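Local atomic coordinates of glucose-1-phosphate uridylyltransferase (Sphingomonas elodea, PDB entry 2UX8), a protein that probably catalyses the transfer of a uridylyl group from UTP to alpha-D-glucose 1-phosphate, giving UDP-glucose and diphosphate. Residues I48-D53 with D141-G146; L151-D156 with T256-R261. All coordinates share one frame; numbering follows the deposited sequence.

Contact 1 of 2, residues I48-D53 with D141-G146; sequences IQYAVD and DDFMFG
The ring of Phe143 presents its edge to the face of Tyr50, a T-shaped aromatic pair with planes at 85° and centroids 4.7 Å apart. Tyr50, on helix 47-57, aims its side chain at strand 142-145, and from CB outward nearly every atom has CE1 of Phe143 as its nearest neighbour. Tyr50 CB lies 4.1 Å from Phe143 CE1, Tyr50 CG comes closest to it at 3.4 Å, and the ring carbons CD1 and CD2 lie beneath the same atom. Farther along, Tyr50 CE2 is 3.7 Å from Phe143 CE1 and also meets Phe143 CZ, as does the ring carbon CZ of the tyrosine. The hydroxyl OH passes beyond the pair, 4.7 Å from Phe143 CZ, so the ring and not the hydroxyl makes the tyrosine's side of this contact. CE1 of Phe143 sits over the middle of the tyrosine ring, 3.3 Å above its plane, and the C-H there would point into the pi cloud.

Helix 47-57 is the connection of a beta-alpha-beta unit between the parallel neighbouring strands 16-21 and 62-67 in the main sheet of the GT-A-type nucleotidyltransferase fold; its Ala51 and Val52 pack on Phe19, and Tyr50 leaves on the flank facing strand 142-145. With CG anti to the carbonyl carbon (chi1 -77°), the tyrosine ring stands beside its own backbone N. The phenylalanine does the reverse: its CB leaves the strand obliquely, and CG anti to the backbone N (chi1 -175°) carries the ring over to the helix. Helix 267-279 closes the contact from another direction, Val277 touching both rings and Ala273 touching Phe143. On the helix itself, Gln49 NE2 donates to Asp53 OD1 over 2.9 Å, approaching from above the carboxylate plane, while Asp53 OD2 pairs with Arg45.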
# COMPACT_ATOMS: atom_id res chain seq x y z
N ILE C 48 17.58 -6.77 -4.45
CA ILE C 48 17.52 -5.85 -5.60
C ILE C 48 18.52 -4.72 -5.48
O ILE C 48 19.01 -4.23 -6.50
CB ILE C 48 16.17 -5.14 -5.77
CG1 ILE C 48 15.29 -5.42 -4.58
CG2 ILE C 48 15.55 -5.48 -7.11
CD1 ILE C 48 14.59 -4.19 -4.10
N GLN C 49 18.78 -4.27 -4.25
CA GLN C 49 19.74 -3.20 -4.05
C GLN C 49 21.07 -3.63 -4.66
O GLN C 49 21.65 -2.90 -5.47
CB GLN C 49 19.90 -2.89 -2.56
CG GLN C 49 20.77 -1.69 -2.29
CD GLN C 49 20.26 -0.45 -2.97
OE1 GLN C 49 19.23 0.09 -2.58
NE2 GLN C 49 20.98 0.02 -3.98
N TYR C 50 21.54 -4.82 -4.30
CA TYR C 50 22.80 -5.32 -4.85
C TYR C 50 22.76 -5.33 -6.36
O TYR C 50 23.70 -4.91 -7.03
CB TYR C 50 23.10 -6.73 -4.37
CG TYR C 50 23.60 -6.79 -2.95
CD1 TYR C 50 22.73 -7.06 -1.90
CD2 TYR C 50 24.95 -6.54 -2.65
CE1 TYR C 50 23.17 -7.10 -0.59
CE2 TYR C 50 25.40 -6.57 -1.34
CZ TYR C 50 24.50 -6.85 -0.31
OH TYR C 50 24.90 -6.89 1.00
N ALA C 51 21.64 -5.82 -6.89
CA ALA C 51 21.44 -5.92 -8.32
C ALA C 51 21.49 -4.58 -9.04
O ALA C 51 22.10 -4.48 -10.12
CB ALA C 51 20.13 -6.62 -8.59
N VAL C 52 20.85 -3.54 -8.49
CA VAL C 52 20.88 -2.25 -9.17
C VAL C 52 22.24 -1.58 -8.99
O VAL C 52 22.68 -0.83 -9.85
CB VAL C 52 19.74 -1.31 -8.70
CG1 VAL C 52 18.42 -2.01 -8.80
CG2 VAL C 52 19.96 -0.85 -7.29
N ASP C 53 22.92 -1.86 -7.88
CA ASP C 53 24.23 -1.29 -7.66
C ASP C 53 25.13 -1.81 -8.76
O ASP C 53 25.89 -1.07 -9.37
CB ASP C 53 24.80 -1.75 -6.33
CG ASP C 53 24.09 -1.12 -5.16
OD1 ASP C 53 23.51 -0.02 -5.31
OD2 ASP C 53 24.14 -1.74 -4.08
N ASP C 141 17.88 -12.98 -7.41
CA ASP C 141 18.11 -14.18 -6.61
C ASP C 141 19.53 -14.70 -6.79
O ASP C 141 20.07 -15.39 -5.93
CB ASP C 141 17.13 -15.29 -6.99
CG ASP C 141 15.90 -15.32 -6.10
OD1 ASP C 141 15.74 -14.41 -5.27
OD2 ASP C 141 15.09 -16.25 -6.25
N ASP C 142 20.13 -14.39 -7.94
CA ASP C 142 21.50 -14.80 -8.20
C ASP C 142 22.41 -13.70 -7.66
O ASP C 142 22.71 -12.70 -8.33
CB ASP C 142 21.71 -15.02 -9.71
CG ASP C 142 21.30 -16.42 -10.14
OD1 ASP C 142 21.00 -16.63 -11.33
OD2 ASP C 142 21.29 -17.32 -9.28
N PHE C 143 22.82 -13.89 -6.41
CA PHE C 143 23.69 -12.96 -5.72
C PHE C 143 25.11 -13.16 -6.25
O PHE C 143 25.72 -14.22 -6.06
CB PHE C 143 23.60 -13.23 -4.21
CG PHE C 143 24.35 -12.26 -3.37
CD1 PHE C 143 23.90 -10.96 -3.22
CD2 PHE C 143 25.57 -12.62 -2.80
CE1 PHE C 143 24.66 -10.02 -2.51
CE2 PHE C 143 26.33 -11.69 -2.09
CZ PHE C 143 25.88 -10.40 -1.95
N MET C 144 25.61 -12.16 -6.96
CA MET C 144 26.94 -12.23 -7.55
C MET C 144 27.95 -11.45 -6.72
O MET C 144 28.01 -10.22 -6.76
CB MET C 144 26.91 -11.70 -8.99
CG MET C 144 25.85 -12.36 -9.85
SD MET C 144 26.05 -14.16 -9.97
CE MET C 144 26.96 -14.27 -11.53
N PHE C 145 28.77 -12.19 -5.98
CA PHE C 145 29.77 -11.58 -5.11
C PHE C 145 31.15 -11.50 -5.76
O PHE C 145 31.75 -12.52 -6.11
CB PHE C 145 29.84 -12.39 -3.82
CG PHE C 145 30.50 -11.67 -2.69
CD1 PHE C 145 30.27 -10.31 -2.50
CD2 PHE C 145 31.29 -12.35 -1.78
CE1 PHE C 145 30.82 -9.65 -1.43
CE2 PHE C 145 31.86 -11.69 -0.70
CZ PHE C 145 31.62 -10.33 -0.52
N GLY C 146 31.66 -10.28 -5.91
CA GLY C 146 32.97 -10.10 -6.51
C GLY C 146 33.18 -8.70 -7.05
O GLY C 146 32.23 -7.93 -7.15

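Contact 2 of 2, residues L151-D156 with T256-R261; sequences LKQMVD and TFQGTR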
# COMPACT_ATOMS: atom_id res chain seq x y z
N LEU C 151 27.82 -7.66 -13.86
CA LEU C 151 27.40 -6.90 -15.03
C LEU C 151 28.51 -6.05 -15.63
O LEU C 151 28.60 -5.91 -16.85
CB LEU C 151 26.19 -6.03 -14.68
CG LEU C 151 24.99 -6.05 -15.64
CD1 LEU C 151 25.02 -4.83 -16.54
CD2 LEU C 151 24.97 -7.35 -16.44
N LYS C 152 29.36 -5.49 -14.77
CA LYS C 152 30.47 -4.67 -15.26
C LYS C 152 31.45 -5.56 -16.04
O LYS C 152 31.89 -5.19 -17.12
CB LYS C 152 31.19 -3.97 -14.11
CG LYS C 152 32.36 -3.11 -14.58
CD LYS C 152 31.88 -2.04 -15.55
CE LYS C 152 33.01 -1.47 -16.41
NZ LYS C 152 34.09 -0.85 -15.61
N GLN C 153 31.78 -6.72 -15.49
CA GLN C 153 32.68 -7.63 -16.19
C GLN C 153 32.09 -7.98 -17.54
O GLN C 153 32.79 -8.04 -18.55
CB GLN C 153 32.89 -8.91 -15.38
CG GLN C 153 33.48 -8.66 -14.01
CD GLN C 153 33.83 -9.94 -13.26
OE1 GLN C 153 34.07 -9.91 -12.06
NE2 GLN C 153 33.86 -11.05 -13.97
N MET C 154 30.78 -8.18 -17.56
CA MET C 154 30.08 -8.53 -18.79
C MET C 154 30.05 -7.41 -19.81
O MET C 154 30.23 -7.66 -21.01
CB MET C 154 28.65 -8.96 -18.48
CG MET C 154 28.55 -10.42 -18.08
SD MET C 154 26.88 -10.93 -17.74
CE MET C 154 26.24 -11.15 -19.37
N VAL C 155 29.82 -6.19 -19.34
CA VAL C 155 29.78 -5.05 -20.25
C VAL C 155 31.18 -4.83 -20.84
O VAL C 155 31.34 -4.42 -21.99
CB VAL C 155 29.28 -3.77 -19.52
CG1 VAL C 155 30.29 -3.32 -18.51
CG2 VAL C 155 29.01 -2.68 -20.51
N ASP C 156 32.20 -5.13 -20.04
CA ASP C 156 33.59 -5.00 -20.48
C ASP C 156 33.81 -5.87 -21.71
O ASP C 156 34.46 -5.46 -22.67
CB ASP C 156 34.54 -5.43 -19.37
CG ASP C 156 34.80 -4.33 -18.36
OD1 ASP C 156 35.30 -4.62 -17.25
OD2 ASP C 156 34.52 -3.15 -18.68
N THR C 256 32.22 -16.04 -17.93
CA THR C 256 32.41 -16.65 -16.63
C THR C 256 32.79 -15.54 -15.67
O THR C 256 33.66 -14.71 -15.95
CB THR C 256 33.48 -17.76 -16.67
OG1 THR C 256 34.68 -17.25 -17.25
CG2 THR C 256 33.00 -18.93 -17.50
N PHE C 257 32.10 -15.52 -14.54
CA PHE C 257 32.27 -14.50 -13.52
C PHE C 257 33.50 -14.66 -12.63
O PHE C 257 33.76 -15.73 -12.11
CB PHE C 257 31.00 -14.45 -12.67
CG PHE C 257 31.04 -13.45 -11.56
CD1 PHE C 257 31.38 -12.12 -11.81
CD2 PHE C 257 30.70 -13.82 -10.26
CE1 PHE C 257 31.38 -11.17 -10.79
CE2 PHE C 257 30.69 -12.90 -9.23
CZ PHE C 257 31.03 -11.56 -9.49
N GLN C 258 34.24 -13.56 -12.47
CA GLN C 258 35.43 -13.53 -11.63
C GLN C 258 34.94 -13.23 -10.22
O GLN C 258 35.06 -12.10 -9.73
CB GLN C 258 36.36 -12.42 -12.09
CG GLN C 258 36.49 -12.36 -13.59
CD GLN C 258 37.60 -13.24 -14.10
OE1 GLN C 258 38.64 -12.74 -14.50
NE2 GLN C 258 37.39 -14.55 -14.07
N GLY C 259 34.38 -14.24 -9.58
CA GLY C 259 33.87 -14.09 -8.23
C GLY C 259 33.01 -15.30 -7.96
O GLY C 259 33.01 -16.23 -8.76
N THR C 260 32.28 -15.30 -6.85
CA THR C 260 31.42 -16.43 -6.57
C THR C 260 29.95 -16.02 -6.55
O THR C 260 29.58 -14.91 -6.14
CB THR C 260 31.80 -17.13 -5.26
OG1 THR C 260 31.94 -16.15 -4.23
CG2 THR C 260 33.10 -17.88 -5.42
N ARG C 261 29.12 -16.94 -7.01
CA ARG C 261 27.70 -16.70 -7.07
C ARG C 261 26.97 -17.51 -6.03
O ARG C 261 27.26 -18.69 -5.84
CB ARG C 261 27.20 -17.03 -8.48
CG ARG C 261 25.71 -17.15 -8.61
CD ARG C 261 25.39 -18.51 -9.18
NE ARG C 261 23.97 -18.74 -9.36
CZ ARG C 261 23.44 -19.94 -9.57
NH1 ARG C 261 24.22 -21.01 -9.64
NH2 ARG C 261 22.12 -20.07 -9.71
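Gln153 on helix 150-161 faces Phe257 in the bend after strand 252-256, their CA atoms 7.4 Å apart, the nearest pair of CA atoms between the two segments. Its chain runs out fully extended beyond CG (chi2 -174°), crosses Phe257 at about a right angle and ends in an amide that spans two neighbours. Gln153 CD lies 3.6 Å from Phe257 CD1 and, as modelled, equally 3.6 Å from CG of the poorly ordered Gln258. The amide plane is tilted 31° from the phenyl ring; which of its two ends is oxygen remains doubtful. Cutting Gln153 back to an alanine would probably open a gap beside Phe257 CD1 and take from the bend at Gln258 its polar neighbour on the helix. Phe257 swings its ring inward, CG anti to the backbone N (chi1 179°), and packs on Met144 and Cys167. Gly259 N lies over one face of the Phe257 ring, 3.7 Å above its plane and toward the rim, and a CB on Gly259 would run into Phe257 CE2. Gln258 is the centre of an inverse gamma turn, Gly259 N reaching Phe257 O over a weak 3.0 Å bond. This tight turn leads the chain from strand 252-256 of the main sheet into strand 260-263 of the small antiparallel sheet.

The two contacts, with centres 11 Å apart, share the small antiparallel sheet, in which strand 142-145 of contact 1 pairs with strand 260-263 of contact 2. Phe145 N lies 2.8 Å from Thr260 O, a probable hydrogen bond, and Met144 packs on Arg261. Arg261 NH2 makes a 2.9 Å salt bridge to Asp142 OD2, while Asp142 OD1 takes a hydrogen bond from Gly214 N and a weak one with O6 of the bound glucose 1-phosphate. Arg261 thus belongs to the second shell of the sugar site. The aromatic side chains stand farther off: Phe143 about 11 Å and Phe257 about 13 Å from the ligand.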